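Local coordinates for MNMC2 (Aquifex aeolicus, PDB 3VYW), which methylates a modified wobble uridine of tRNA using S-adenosylmethionine as the methyl donor, working without the oxidase domain to which such enzymes are usually fused, at residues R99-F105 / E128-E133; D188-A194 / G220-Y225. All coordinates share one frame; numbering follows the deposited sequence.

In the fold
Interactions 1 and 2 are two strand pairs of one largely parallel sheet, their centres about 10 Å apart, whose C-terminal strand ends hold the ligand, as in class I methyltransferases. Interaction 1 pairs strands 97-103 and 126-133, and interaction 2 pairs 187-192 and 220-224. Strands 97-103 and 187-192 are themselves neighbours, so the two contacts are four consecutive strands, in the order 126-133, 97-103, 187-192, 220-224: Leu101 N and Ala189 O are 2.9 Å apart, as are Leu101 O and Phe191 N, both probable hydrogen bonds. The contacts meet again at S-adenosylmethionine, whose amino nitrogen is hydrogen-bonded to Gly104 O of interaction 1 and Asp193 OD2 of interaction 2, while Glu133 holds the ribose.

Interaction 1: residues R99-F105 / E128-E133; sequences RILDVGF and EIISFE. With SAM (S-adenosylmethionine), chain E.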
loop_
_atom_site.group_PDB
_atom_site.type_symbol
_atom_site.label_atom_id
_atom_site.label_comp_id
_atom_site.label_asym_id
_atom_site.label_seq_id
_atom_site.Cartn_x
_atom_site.Cartn_y
_atom_site.Cartn_z
ATOM N N ARG A 99 15.780 -3.009 -8.435
ATOM C CA ARG A 99 14.433 -2.925 -8.929
ATOM C C ARG A 99 13.386 -2.692 -7.852
ATOM O O ARG A 99 13.294 -3.414 -6.913
ATOM C CB ARG A 99 14.091 -4.193 -9.667
ATOM C CG ARG A 99 15.217 -4.726 -10.500
ATOM C CD ARG A 99 14.677 -5.547 -11.633
ATOM N NE ARG A 99 15.665 -5.777 -12.666
ATOM C CZ ARG A 99 16.838 -6.348 -12.467
ATOM N NH1 ARG A 99 17.180 -6.741 -11.267
ATOM N NH2 ARG A 99 17.668 -6.515 -13.471
ATOM N N ILE A 100 12.582 -1.667 -8.029
ATOM C CA ILE A 100 11.513 -1.390 -7.112
ATOM C C ILE A 100 10.153 -1.481 -7.739
ATOM O O ILE A 100 9.898 -0.902 -8.746
ATOM C CB ILE A 100 11.641 0.005 -6.547
ATOM C CG1 ILE A 100 12.985 0.174 -5.905
ATOM C CG2 ILE A 100 10.537 0.264 -5.559
ATOM C CD1 ILE A 100 13.202 1.556 -5.390
ATOM N N LEU A 101 9.271 -2.204 -7.088
ATOM C CA LEU A 101 7.890 -2.275 -7.467
ATOM C C LEU A 101 7.163 -1.316 -6.570
ATOM O O LEU A 101 7.167 -1.462 -5.406
ATOM C CB LEU A 101 7.392 -3.685 -7.230
ATOM C CG LEU A 101 6.481 -4.341 -8.224
ATOM C CD1 LEU A 101 5.326 -5.051 -7.585
ATOM C CD2 LEU A 101 5.991 -3.315 -9.180
ATOM N N ASP A 102 6.555 -0.293 -7.128
ATOM C CA ASP A 102 5.928 0.719 -6.315
ATOM C C ASP A 102 4.438 0.686 -6.417
ATOM O O ASP A 102 3.907 0.948 -7.436
ATOM C CB ASP A 102 6.422 2.071 -6.761
ATOM C CG ASP A 102 6.134 3.133 -5.788
ATOM O OD1 ASP A 102 6.274 2.869 -4.611
ATOM O OD2 ASP A 102 5.770 4.240 -6.172
ATOM N N VAL A 103 3.760 0.401 -5.328
ATOM C CA VAL A 103 2.322 0.322 -5.338
ATOM C C VAL A 103 1.712 1.634 -4.895
ATOM O O VAL A 103 1.654 1.917 -3.752
ATOM C CB VAL A 103 1.870 -0.773 -4.380
ATOM C CG1 VAL A 103 0.402 -0.734 -4.184
ATOM C CG2 VAL A 103 2.276 -2.126 -4.850
ATOM N N GLY A 104 1.271 2.434 -5.844
ATOM C CA GLY A 104 0.737 3.753 -5.600
ATOM C C GLY A 104 1.743 4.853 -5.760
ATOM O O GLY A 104 2.446 5.160 -4.864
ATOM N N PHE A 105 1.795 5.475 -6.910
ATOM C CA PHE A 105 2.800 6.470 -7.126
ATOM C C PHE A 105 2.675 7.635 -6.179
ATOM O O PHE A 105 3.645 8.132 -5.691
ATOM C CB PHE A 105 2.769 6.975 -8.544
ATOM C CG PHE A 105 3.751 8.038 -8.794
ATOM C CD1 PHE A 105 5.046 7.731 -8.999
ATOM C CD2 PHE A 105 3.385 9.336 -8.743
ATOM C CE1 PHE A 105 5.962 8.698 -9.193
ATOM C CE2 PHE A 105 4.294 10.313 -8.935
ATOM C CZ PHE A 105 5.584 9.990 -9.169
ATOM N N GLU A 128 15.555 0.437 -11.585
ATOM C CA GLU A 128 14.333 0.143 -12.301
ATOM C C GLU A 128 13.097 0.292 -11.431
ATOM O O GLU A 128 12.919 -0.418 -10.494
ATOM C CB GLU A 128 14.362 -1.274 -12.820
ATOM C CG GLU A 128 15.328 -1.540 -13.929
ATOM C CD GLU A 128 15.144 -2.917 -14.515
ATOM O OE1 GLU A 128 16.078 -3.726 -14.457
ATOM O OE2 GLU A 128 14.061 -3.194 -15.039
ATOM N N ILE A 129 12.235 1.221 -11.785
ATOM C CA ILE A 129 11.000 1.415 -11.085
ATOM C C ILE A 129 9.779 1.207 -11.949
ATOM O O ILE A 129 9.657 1.774 -12.987
ATOM C CB ILE A 129 10.911 2.828 -10.523
ATOM C CG1 ILE A 129 12.089 3.099 -9.634
ATOM C CG2 ILE A 129 9.648 3.011 -9.737
ATOM C CD1 ILE A 129 12.255 4.549 -9.319
ATOM N N ILE A 130 8.863 0.391 -11.464
ATOM C CA ILE A 130 7.528 0.288 -11.992
ATOM C C ILE A 130 6.527 0.695 -10.943
ATOM O O ILE A 130 6.509 0.188 -9.870
ATOM C CB ILE A 130 7.231 -1.137 -12.409
ATOM C CG1 ILE A 130 8.192 -1.546 -13.499
ATOM C CG2 ILE A 130 5.802 -1.261 -12.858
ATOM C CD1 ILE A 130 7.947 -2.914 -14.044
ATOM N N SER A 131 5.663 1.615 -11.293
ATOM C CA SER A 131 4.692 2.112 -10.361
ATOM C C SER A 131 3.296 2.033 -10.887
ATOM O O SER A 131 3.096 1.870 -12.036
ATOM C CB SER A 131 5.016 3.516 -9.974
ATOM O OG SER A 131 4.244 3.842 -8.877
ATOM N N PHE A 132 2.322 2.091 -10.013
ATOM C CA PHE A 132 0.949 1.911 -10.377
ATOM C C PHE A 132 0.223 3.099 -9.867
ATOM O O PHE A 132 0.414 3.486 -8.780
ATOM C CB PHE A 132 0.405 0.657 -9.710
ATOM C CG PHE A 132 1.031 -0.605 -10.200
ATOM C CD1 PHE A 132 1.995 -1.238 -9.473
ATOM C CD2 PHE A 132 0.662 -1.140 -11.393
ATOM C CE1 PHE A 132 2.587 -2.379 -9.939
ATOM C CE2 PHE A 132 1.238 -2.284 -11.857
ATOM C CZ PHE A 132 2.206 -2.902 -11.134
ATOM N N GLU A 133 -0.564 3.746 -10.679
ATOM C CA GLU A 133 -1.300 4.879 -10.202
ATOM C C GLU A 133 -2.565 5.032 -10.980
ATOM O O GLU A 133 -2.511 5.260 -12.139
ATOM C CB GLU A 133 -0.445 6.118 -10.361
ATOM C CG GLU A 133 -1.011 7.391 -9.799
ATOM C CD GLU A 133 -1.740 7.243 -8.491
ATOM O OE1 GLU A 133 -2.925 7.477 -8.448
ATOM O OE2 GLU A 133 -1.127 6.955 -7.490
HETATM N N SAM E . 3.205 6.426 -2.434
HETATM C CA SAM E . 2.750 7.765 -2.480
HETATM C C SAM E . 3.946 8.566 -2.141
HETATM O O SAM E . 3.993 9.764 -2.268
HETATM O OXT SAM E . 4.921 7.982 -1.769
HETATM C CB SAM E . 1.549 7.807 -1.563
HETATM C CG SAM E . 0.372 7.208 -2.342
HETATM S SD SAM E . -1.077 7.100 -1.577
HETATM C CE SAM E . -0.840 6.431 -0.111
HETATM C "C5'" SAM E . -2.106 6.074 -2.376
HETATM C "C4'" SAM E . -2.043 6.089 -3.909
HETATM O "O4'" SAM E . -2.568 4.877 -4.415
HETATM C "C3'" SAM E . -2.878 7.169 -4.563
HETATM O "O3'" SAM E . -2.167 7.733 -5.642
HETATM C "C2'" SAM E . -4.064 6.431 -5.119
HETATM O "O2'" SAM E . -4.565 7.084 -6.253
HETATM C "C1'" SAM E . -3.465 5.113 -5.479
HETATM N N9 SAM E . -4.440 4.018 -5.676
HETATM C C8 SAM E . -5.444 3.678 -4.903
HETATM N N7 SAM E . -6.101 2.636 -5.373
HETATM C C5 SAM E . -5.523 2.281 -6.482
HETATM C C6 SAM E . -5.720 1.246 -7.487
HETATM N N6 SAM E . -6.695 0.358 -7.406
HETATM N N1 SAM E . -4.896 1.214 -8.495
HETATM C C2 SAM E . -3.918 2.062 -8.609
HETATM N N3 SAM E . -3.697 3.014 -7.754
HETATM C C4 SAM E . -4.443 3.189 -6.683
#
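Ile100 and Asp102 join the backbone of residues 128-133 in regular parallel pairing. Ile100 N donates to Glu128 O (2.8 Å), Ile130 N returns a bond to Ile100 O, and Asp102 N reaches Ile130 O with an N-H...O angle of 171°. Pairing slackens toward the C-terminal end, where Phe132 N binds Asp102 O only weakly. Just past strand 97-103 the chain still holds on: Phe105 N bonds to Phe132 O (3.1 Å) and Gly104 N does so weakly.

Charge pairing marks the other end. Arg99 and Glu128 run side by side in the same direction, and Arg99 NE forms a salt bridge with Glu128 OE1 at 2.8 Å. As a hydrogen bond it is weak, bent to 125°, and the guanidinium and carboxylate planes are steeply inclined. Replacing Arg99 with a methionine would probably leave the Glu128 carboxylate without this charged mate and freer to turn.

Apolar packing is led by Leu101, whose CD2 branch touches Phe132 CE1 at 3.6 Å and also meets Ile130 CB.

On the opposite face the contact is polar: Ser131 OG lies 3.1 Å from Asp102 OD2 and in the plane of the Phe105 ring, at its edge; helix 109-121 packs over this face through Leu111.

Both segments reach the ligand. Gly104 O accepts a bond from the S-adenosylmethionine amino nitrogen (2.8 Å), and a beta-carbon on Gly104 would run into ribose O4'. Bent at chi2, the Glu133 side chain brings OE1 within 2.8 Å of ribose O2', which donates to it; Glu135 N and Gly106 N also grip this carboxylate. The chemistry is that of the glycine-rich loop and strand-end acid of class I methyltransferases: a backbone carbonyl shares the amino group with Asp193 of the neighbouring strand pair, and a braced carboxylate holds the ribose.

Interaction 2: residues D188-A194 / G220-Y225; sequences DAVFHDA and GYWVSY. With SAM (S-adenosylmethionine), chain E.
A beta-alpha-beta unit of the Rossmann-like methyltransferase sheet supplies this contact, in which strand 187-192 lies parallel to strand 220-224 and helix 206-213 is part of the connection. Val190 N bonds to Tyr221 O, Val223 N to Val190 O, and His192 N to Val223 O (2.9 Å). Ser224 OG prolongs the pairing by donating to His192 O at 3.1 Å.

On one face, Trp222 crosses Val190 and His192. Its CZ2 sits 3.4 Å above the plane of the His192 ring, toward the rim, while His192 CB lies over the indole; the two ring planes are inclined by 48°. His192 NE2 is held by Leu203 O. On the reverse face Val223 CG2 meets the edge of the Phe191 ring at CD2, 3.5 Å away.

Past the strands, Tyr225 adopts the crowded first torsion (chi1 68°), which swings its ring toward residues 193-194, and OH donates to Ala194 O at 2.8 Å. Asp193 OD1 lies near the edge of the same ring, 3.3 Å from Tyr225 CE2. Asp193 OD2 accepts a bond from the S-adenosylmethionine amino nitrogen (3.0 Å) and a weak one from Asn110 ND2.

Helix 206-213 packs on Val190, His192 and Trp222, and helix 74-86 on Phe191 and Val223; strands 97-103 and 253-258 flank the pair within the sheet.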
loop_
_atom_site.group_PDB
_atom_site.type_symbol
_atom_site.label_atom_id
_atom_site.label_comp_id
_atom_site.label_asym_id
_atom_site.label_seq_id
_atom_site.Cartn_x
_atom_site.Cartn_y
_atom_site.Cartn_z
ATOM N N ASP A 188 13.549 -6.096 -6.120
ATOM C CA ASP A 188 14.263 -6.039 -4.867
ATOM C C ASP A 188 13.467 -5.506 -3.703
ATOM O O ASP A 188 13.646 -5.931 -2.607
ATOM C CB ASP A 188 15.563 -5.295 -5.031
ATOM C CG ASP A 188 16.502 -6.033 -5.868
ATOM O OD1 ASP A 188 16.912 -7.108 -5.456
ATOM O OD2 ASP A 188 16.826 -5.572 -6.955
ATOM N N ALA A 189 12.642 -4.512 -3.961
ATOM C CA ALA A 189 11.791 -3.921 -2.982
ATOM C C ALA A 189 10.437 -3.736 -3.565
ATOM O O ALA A 189 10.322 -3.341 -4.678
ATOM C CB ALA A 189 12.335 -2.588 -2.581
ATOM N N VAL A 190 9.404 -4.001 -2.794
ATOM C CA VAL A 190 8.078 -3.583 -3.142
ATOM C C VAL A 190 7.674 -2.566 -2.129
ATOM O O VAL A 190 7.677 -2.844 -0.990
ATOM C CB VAL A 190 7.089 -4.711 -3.014
ATOM C CG1 VAL A 190 5.694 -4.236 -3.346
ATOM C CG2 VAL A 190 7.509 -5.876 -3.854
ATOM N N PHE A 191 7.346 -1.373 -2.561
ATOM C CA PHE A 191 6.892 -0.371 -1.645
ATOM C C PHE A 191 5.408 -0.380 -1.745
ATOM O O PHE A 191 4.878 0.097 -2.680
ATOM C CB PHE A 191 7.359 0.994 -2.090
ATOM C CG PHE A 191 8.803 1.245 -1.893
ATOM C CD1 PHE A 191 9.417 2.245 -2.592
ATOM C CD2 PHE A 191 9.543 0.503 -1.029
ATOM C CE1 PHE A 191 10.737 2.490 -2.432
ATOM C CE2 PHE A 191 10.859 0.753 -0.855
ATOM C CZ PHE A 191 11.459 1.741 -1.558
ATOM N N HIS A 192 4.733 -0.935 -0.777
ATOM C CA HIS A 192 3.340 -1.089 -0.905
ATOM C C HIS A 192 2.629 -0.035 -0.176
ATOM O O HIS A 192 2.362 -0.163 0.980
ATOM C CB HIS A 192 2.993 -2.429 -0.339
ATOM C CG HIS A 192 1.681 -2.945 -0.786
ATOM N ND1 HIS A 192 1.564 -4.000 -1.518
ATOM C CD2 HIS A 192 0.427 -2.492 -0.567
ATOM C CE1 HIS A 192 0.305 -4.222 -1.774
ATOM N NE2 HIS A 192 -0.451 -3.350 -1.210
ATOM N N ASP A 193 2.264 1.013 -0.869
ATOM C CA ASP A 193 1.785 2.197 -0.221
ATOM C C ASP A 193 0.470 2.650 -0.755
ATOM O O ASP A 193 0.383 3.623 -1.433
ATOM C CB ASP A 193 2.787 3.298 -0.410
ATOM C CG ASP A 193 2.628 4.379 0.567
ATOM O OD1 ASP A 193 1.932 4.186 1.539
ATOM O OD2 ASP A 193 3.188 5.434 0.369
ATOM N N ALA A 194 -0.556 1.900 -0.440
ATOM C CA ALA A 194 -1.900 2.254 -0.731
ATOM C C ALA A 194 -2.484 2.963 0.457
ATOM O O ALA A 194 -1.862 3.081 1.467
ATOM C CB ALA A 194 -2.691 1.033 -1.071
ATOM N N GLY A 220 14.070 -10.368 -1.866
ATOM C CA GLY A 220 13.481 -9.069 -1.789
ATOM C C GLY A 220 12.560 -8.912 -0.613
ATOM O O GLY A 220 12.045 -9.864 -0.092
ATOM N N TYR A 221 12.329 -7.665 -0.264
ATOM C CA TYR A 221 11.526 -7.234 0.854
ATOM C C TYR A 221 10.271 -6.465 0.441
ATOM O O TYR A 221 10.300 -5.649 -0.423
ATOM C CB TYR A 221 12.374 -6.353 1.760
ATOM C CG TYR A 221 13.373 -7.113 2.556
ATOM C CD1 TYR A 221 14.657 -7.266 2.119
ATOM C CD2 TYR A 221 13.029 -7.699 3.738
ATOM C CE1 TYR A 221 15.566 -7.970 2.845
ATOM C CE2 TYR A 221 13.935 -8.399 4.468
ATOM C CZ TYR A 221 15.204 -8.530 4.016
ATOM O OH TYR A 221 16.090 -9.235 4.757
ATOM N N TRP A 222 9.174 -6.751 1.107
ATOM C CA TRP A 222 7.944 -6.062 0.899
ATOM C C TRP A 222 7.690 -5.197 2.081
ATOM O O TRP A 222 7.723 -5.662 3.172
ATOM C CB TRP A 222 6.862 -7.088 0.760
ATOM C CG TRP A 222 5.457 -6.593 0.624
ATOM C CD1 TRP A 222 4.715 -6.545 -0.503
ATOM C CD2 TRP A 222 4.548 -6.164 1.673
ATOM N NE1 TRP A 222 3.481 -6.099 -0.246
ATOM C CE2 TRP A 222 3.321 -5.839 1.025
ATOM C CE3 TRP A 222 4.648 -5.984 3.019
ATOM C CZ2 TRP A 222 2.235 -5.374 1.713
ATOM C CZ3 TRP A 222 3.558 -5.492 3.696
ATOM C CH2 TRP A 222 2.382 -5.203 3.057
ATOM N N VAL A 223 7.460 -3.922 1.871
ATOM C CA VAL A 223 7.314 -2.998 2.965
ATOM C C VAL A 223 6.057 -2.146 2.934
ATOM O O VAL A 223 5.612 -1.726 1.908
ATOM C CB VAL A 223 8.538 -2.093 3.112
ATOM C CG1 VAL A 223 9.743 -2.894 3.454
ATOM C CG2 VAL A 223 8.788 -1.301 1.869
ATOM N N SER A 224 5.486 -1.915 4.092
ATOM C CA SER A 224 4.386 -1.019 4.204
ATOM C C SER A 224 4.348 -0.399 5.568
ATOM O O SER A 224 4.852 -0.938 6.497
ATOM C CB SER A 224 3.092 -1.744 3.910
ATOM O OG SER A 224 2.016 -0.887 4.015
ATOM N N TYR A 225 3.734 0.755 5.667
ATOM C CA TYR A 225 3.430 1.389 6.917
ATOM C C TYR A 225 2.410 0.612 7.717
ATOM O O TYR A 225 2.333 0.740 8.888
ATOM C CB TYR A 225 2.957 2.810 6.687
ATOM C CG TYR A 225 1.644 2.840 6.029
ATOM C CD1 TYR A 225 0.500 2.780 6.746
ATOM C CD2 TYR A 225 1.551 2.854 4.682
ATOM C CE1 TYR A 225 -0.700 2.763 6.142
ATOM C CE2 TYR A 225 0.354 2.834 4.071
ATOM C CZ TYR A 225 -0.766 2.795 4.815
ATOM O OH TYR A 225 -1.959 2.772 4.211
HETATM N N SAM E . 3.205 6.426 -2.434
HETATM C CA SAM E . 2.750 7.765 -2.480
HETATM C C SAM E . 3.946 8.566 -2.141
HETATM O O SAM E . 3.993 9.764 -2.268
HETATM O OXT SAM E . 4.921 7.982 -1.769
HETATM C CB SAM E . 1.549 7.807 -1.563
HETATM C CG SAM E . 0.372 7.208 -2.342
HETATM S SD SAM E . -1.077 7.100 -1.577
HETATM C CE SAM E . -0.840 6.431 -0.111
HETATM C "C5'" SAM E . -2.106 6.074 -2.376
HETATM C "C4'" SAM E . -2.043 6.089 -3.909
HETATM O "O4'" SAM E . -2.568 4.877 -4.415
HETATM C "C3'" SAM E . -2.878 7.169 -4.563
HETATM O "O3'" SAM E . -2.167 7.733 -5.642
HETATM C "C2'" SAM E . -4.064 6.431 -5.119
HETATM O "O2'" SAM E . -4.565 7.084 -6.253
HETATM C "C1'" SAM E . -3.465 5.113 -5.479
HETATM N N9 SAM E . -4.440 4.018 -5.676
HETATM C C8 SAM E . -5.444 3.678 -4.903
HETATM N N7 SAM E . -6.101 2.636 -5.373
HETATM C C5 SAM E . -5.523 2.281 -6.482
HETATM C C6 SAM E . -5.720 1.246 -7.487
HETATM N N6 SAM E . -6.695 0.358 -7.406
HETATM N N1 SAM E . -4.896 1.214 -8.495
HETATM C C2 SAM E . -3.918 2.062 -8.609
HETATM N N3 SAM E . -3.697 3.014 -7.754
HETATM C C4 SAM E . -4.443 3.189 -6.683
#